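Local coordinates for protein 2-nitrobenzoate nitroreductase (Pseudomonas fluorescens, PDB 4Z85) that reduces the nitro group of 2-nitrobenzoate and belongs to the flavoredoxin family, whose members use FMN as cofactor, at residues 29-34 against 86-91; 23-28 against 43-48. All coordinates share one frame; numbering follows the deposited sequence.

Contact 1 of 2, residues 29-34 against 86-91; sequences LVTSLN and QFVVNM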
# COMPACT_ATOMS: atom_id res chain seq x y z
N LEU A 29 -2.14 -10.78 5.18
CA LEU A 29 -2.60 -11.64 6.27
C LEU A 29 -1.40 -12.48 6.68
O LEU A 29 -1.05 -13.44 6.02
CB LEU A 29 -3.79 -12.49 5.82
CG LEU A 29 -4.36 -13.50 6.81
CD1 LEU A 29 -4.57 -12.87 8.18
CD2 LEU A 29 -5.67 -14.04 6.23
N VAL A 30 -0.74 -12.06 7.75
CA VAL A 30 0.53 -12.63 8.17
C VAL A 30 0.30 -13.84 9.06
O VAL A 30 -0.36 -13.73 10.10
CB VAL A 30 1.37 -11.58 8.91
CG1 VAL A 30 2.69 -12.17 9.42
CG2 VAL A 30 1.65 -10.38 7.99
N THR A 31 0.85 -14.98 8.64
CA THR A 31 0.95 -16.13 9.54
C THR A 31 2.38 -16.21 10.09
O THR A 31 3.36 -15.96 9.37
CB THR A 31 0.56 -17.46 8.85
OG1 THR A 31 1.16 -17.57 7.56
CG2 THR A 31 -0.96 -17.57 8.73
N SER A 32 2.47 -16.53 11.38
CA SER A 32 3.75 -16.61 12.07
C SER A 32 3.67 -17.71 13.12
O SER A 32 2.58 -18.17 13.44
CB SER A 32 4.11 -15.26 12.70
OG SER A 32 3.09 -14.78 13.56
N LEU A 33 4.81 -18.15 13.64
CA LEU A 33 4.83 -19.19 14.68
C LEU A 33 5.42 -18.69 15.99
O LEU A 33 6.43 -18.00 16.00
CB LEU A 33 5.64 -20.40 14.20
CG LEU A 33 5.11 -21.20 13.01
CD1 LEU A 33 6.12 -22.25 12.61
CD2 LEU A 33 3.78 -21.83 13.37
N ASN A 34 4.79 -19.05 17.11
CA ASN A 34 5.35 -18.69 18.41
C ASN A 34 6.34 -19.75 18.92
O ASN A 34 6.71 -20.67 18.18
CB ASN A 34 4.25 -18.45 19.46
CG ASN A 34 3.49 -19.73 19.83
OD1 ASN A 34 3.79 -20.82 19.37
ND2 ASN A 34 2.51 -19.57 20.71
N GLN A 86 11.20 -15.52 10.26
CA GLN A 86 10.45 -16.06 9.15
C GLN A 86 8.98 -15.76 9.33
O GLN A 86 8.50 -15.68 10.47
CB GLN A 86 10.61 -17.57 9.02
CG GLN A 86 12.01 -18.11 9.05
CD GLN A 86 12.01 -19.61 8.87
OE1 GLN A 86 11.00 -20.28 9.10
NE2 GLN A 86 13.14 -20.15 8.45
N PHE A 87 8.26 -15.63 8.22
CA PHE A 87 6.79 -15.52 8.27
C PHE A 87 6.21 -15.61 6.88
O PHE A 87 6.94 -15.57 5.87
CB PHE A 87 6.34 -14.21 8.95
CG PHE A 87 6.85 -12.95 8.29
CD1 PHE A 87 8.14 -12.50 8.54
CD2 PHE A 87 6.02 -12.20 7.47
CE1 PHE A 87 8.61 -11.33 7.95
CE2 PHE A 87 6.48 -11.02 6.89
CZ PHE A 87 7.77 -10.59 7.13
N VAL A 88 4.89 -15.76 6.81
CA VAL A 88 4.22 -15.83 5.51
C VAL A 88 3.27 -14.67 5.36
O VAL A 88 2.49 -14.38 6.27
CB VAL A 88 3.44 -17.13 5.31
CG1 VAL A 88 2.55 -17.05 4.04
CG2 VAL A 88 4.40 -18.32 5.21
N VAL A 89 3.35 -14.00 4.21
CA VAL A 89 2.30 -13.05 3.84
C VAL A 89 1.28 -13.75 2.95
O VAL A 89 1.58 -14.14 1.83
CB VAL A 89 2.88 -11.81 3.12
CG1 VAL A 89 1.74 -10.91 2.62
CG2 VAL A 89 3.80 -11.04 4.05
N ASN A 90 0.07 -13.93 3.45
CA ASN A 90 -1.01 -14.52 2.68
C ASN A 90 -1.83 -13.41 2.09
O ASN A 90 -2.26 -12.52 2.82
CB ASN A 90 -1.91 -15.40 3.55
CG ASN A 90 -1.16 -16.51 4.23
OD1 ASN A 90 -0.97 -17.58 3.65
ND2 ASN A 90 -0.73 -16.27 5.47
N MET A 91 -2.02 -13.46 0.78
CA MET A 91 -2.83 -12.47 0.09
C MET A 91 -4.30 -12.84 0.26
O MET A 91 -4.63 -13.99 0.57
CB MET A 91 -2.45 -12.38 -1.39
CG MET A 91 -0.98 -12.05 -1.62
SD MET A 91 -0.45 -10.60 -0.68
CE MET A 91 1.26 -10.53 -1.17
O HOH W 1 7.32 -16.58 12.76
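Asn90 reaches across to 29-34 with its side-chain amide: ND2 donates to Leu29 O at 2.9 Å and to Thr31 OG1 at 3.1 Å, both acceptors lying close to the amide plane. Its CG stands anti to the carbonyl carbon and beside the backbone N (chi1 -58°), which leans the amide across to the neighbouring strand. Leu29 O is therefore gripped twice by one residue, since Asn90 N also donates to it at 2.8 Å; the two donors arrive from opposite faces of the carbonyl plane. The oxygen end of the amide is held too, OD1 accepting from Ile132 N, and Thr31 OG1 also bonds Pro130 O. With an alanine in place of Asn90, Ile132 N would probably lose its acceptor and Leu29 O its second donor, while Thr31 OG1 would keep its bond to Pro130 O. The two strands run antiparallel and close the six-stranded barrel of the flavin reductase-like domain, 28-33 and 86-90 being the first and last strands in its order. Thr31 OG1, between backbone N and carbonyl carbon (chi1 45°), lies alongside Val88, 3.2 Å from its CB. On the opposite face, which carries Val30 and Val89, CG1 of Val30 comes obliquely to the Phe87 ring, 3.9 Å from Phe87 CD2. Past the last bridge, a water accepts from Leu33 N at 3.1 Å and donates to Gln86 O at 2.7 Å.

Contact 2 of 2, residues 23-28 against 43-48; sequences GPRPIA and PYSAFN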
# COMPACT_ATOMS: atom_id res chain seq x y z
N GLY A 23 -6.10 4.81 -0.13
CA GLY A 23 -6.73 3.54 -0.44
C GLY A 23 -6.88 3.39 -1.94
O GLY A 23 -6.56 4.31 -2.68
N PRO A 24 -7.34 2.22 -2.38
CA PRO A 24 -7.51 1.04 -1.53
C PRO A 24 -6.13 0.49 -1.15
O PRO A 24 -5.17 0.69 -1.91
CB PRO A 24 -8.28 0.08 -2.44
CG PRO A 24 -7.71 0.40 -3.82
CD PRO A 24 -7.45 1.88 -3.82
N ARG A 25 -6.03 -0.15 0.02
CA ARG A 25 -4.76 -0.68 0.53
C ARG A 25 -4.71 -2.20 0.39
O ARG A 25 -5.71 -2.89 0.60
CB ARG A 25 -4.57 -0.29 1.99
CG ARG A 25 -4.61 1.22 2.21
CD ARG A 25 -4.22 1.59 3.63
NE ARG A 25 -5.14 1.12 4.67
CZ ARG A 25 -6.28 1.72 5.01
NH1 ARG A 25 -6.74 2.75 4.33
NH2 ARG A 25 -7.00 1.23 6.02
N PRO A 26 -3.54 -2.74 0.03
CA PRO A 26 -3.40 -4.19 -0.01
C PRO A 26 -3.34 -4.76 1.40
O PRO A 26 -2.92 -4.05 2.33
CB PRO A 26 -2.05 -4.40 -0.72
CG PRO A 26 -1.25 -3.17 -0.29
CD PRO A 26 -2.26 -2.04 -0.23
N ILE A 27 -3.75 -6.01 1.55
CA ILE A 27 -3.85 -6.64 2.88
C ILE A 27 -2.87 -7.79 3.00
O ILE A 27 -2.91 -8.74 2.22
CB ILE A 27 -5.27 -7.15 3.14
CG1 ILE A 27 -6.27 -6.00 2.98
CG2 ILE A 27 -5.38 -7.72 4.56
CD1 ILE A 27 -7.74 -6.47 2.99
N ALA A 28 -1.99 -7.69 3.98
CA ALA A 28 -1.07 -8.78 4.29
C ALA A 28 -1.65 -9.57 5.45
O ALA A 28 -1.67 -9.08 6.58
CB ALA A 28 0.32 -8.23 4.65
N PRO A 43 -4.14 -9.70 10.13
CA PRO A 43 -4.11 -8.90 8.91
C PRO A 43 -3.60 -7.48 9.13
O PRO A 43 -3.90 -6.82 10.15
CB PRO A 43 -5.58 -8.87 8.48
CG PRO A 43 -6.30 -8.83 9.81
CD PRO A 43 -5.48 -9.72 10.74
N TYR A 44 -2.86 -6.98 8.15
CA TYR A 44 -2.32 -5.62 8.20
C TYR A 44 -2.44 -4.96 6.84
O TYR A 44 -2.04 -5.55 5.86
CB TYR A 44 -0.84 -5.64 8.58
CG TYR A 44 -0.58 -6.28 9.92
CD1 TYR A 44 -0.67 -5.54 11.08
CD2 TYR A 44 -0.26 -7.62 10.00
CE1 TYR A 44 -0.45 -6.12 12.32
CE2 TYR A 44 -0.04 -8.22 11.24
CZ TYR A 44 -0.13 -7.45 12.38
OH TYR A 44 0.09 -8.02 13.61
N SER A 45 -2.97 -3.74 6.78
CA SER A 45 -3.03 -3.04 5.49
C SER A 45 -2.12 -1.81 5.44
O SER A 45 -2.10 -1.11 4.44
CB SER A 45 -4.49 -2.66 5.15
OG SER A 45 -4.97 -1.60 5.96
N ALA A 46 -1.31 -1.58 6.48
CA ALA A 46 -0.24 -0.59 6.38
C ALA A 46 0.96 -1.32 5.81
O ALA A 46 1.88 -1.70 6.54
CB ALA A 46 0.08 0.05 7.75
N PHE A 47 0.92 -1.55 4.51
CA PHE A 47 1.69 -2.62 3.86
C PHE A 47 1.91 -2.26 2.42
O PHE A 47 0.96 -1.85 1.75
CB PHE A 47 0.92 -3.94 3.97
CG PHE A 47 1.33 -5.03 2.98
CD1 PHE A 47 2.65 -5.47 2.89
CD2 PHE A 47 0.37 -5.66 2.20
CE1 PHE A 47 2.99 -6.51 2.02
CE2 PHE A 47 0.69 -6.69 1.34
CZ PHE A 47 2.01 -7.12 1.25
N ASN A 48 3.15 -2.41 1.94
CA ASN A 48 3.34 -2.44 0.49
C ASN A 48 4.72 -2.98 0.17
O ASN A 48 5.56 -3.10 1.04
CB ASN A 48 3.15 -1.06 -0.15
CG ASN A 48 2.46 -1.14 -1.51
OD1 ASN A 48 2.67 -2.10 -2.25
ND2 ASN A 48 1.61 -0.16 -1.84
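Ala28 and Tyr44 form an antiparallel hydrogen-bonded pair where barrel strands 28-33 and 39-52 meet, Ala28 N donating to Tyr44 O at 2.8 Å and Tyr44 N to Ala28 O at 2.9 Å. Beyond this pair strand 39-52 is broken by an inverse gamma turn centred on Ala46, and Arg25 to Ile27, ahead of Ala28, pack along Ser45 and Phe47. Arg25 runs along Ser45: CB lies 3.6 Å from Ser45 O, CG keeps beside that oxygen, and CD closes to 3.5 Å of it. A bend at chi3 (-65°) then turns NE to donate to Ser45 OG at 3.0 Å, the hydroxyl sitting at the guanidinium edge near its plane. At the tip, NH1 bonds Thr19 O and Val22 O, two carbonyls that hold it. Pro26 O, buried here, has no hydrogen-bond donor; Ser45 CA-H approaches it. Asn48 ND2 crosses the dimer interface to Phe47 O of the second subunit. Within the chain, Pro26 CG touches Phe47 CD2 obliquely. The Phe47 ring, its CG anti to the backbone N (chi1 160°), presents one face to Ala28, whose CB forms a CH-pi contact 3.6 Å from the ring centroid and 13° off its normal.

Strand 28-33 joins the two contacts: contact 1 pairs it with 86-90, while contact 2 sets its first residue, Ala28, and the preceding loop against its other neighbour, 39-52. Their centres lie about 14 Å apart, yet they touch directly. Val89 CG1 of contact 1 packs on Ala28 CB at 3.6 Å and on Phe47 CZ at 4.0 Å, so valine, alanine and phenylalanine form one apolar cluster. On the face with Val89, Val30 CG2 meets Tyr44 CD2 at 3.9 Å; on the opposite face Leu29 CD1 packs on Pro43 N at 3.8 Å. Contact 1 is chiefly internal to the barrel, whereas contact 2 also meets the second subunit. Both fall within the flavin reductase-like, FMN-binding family region.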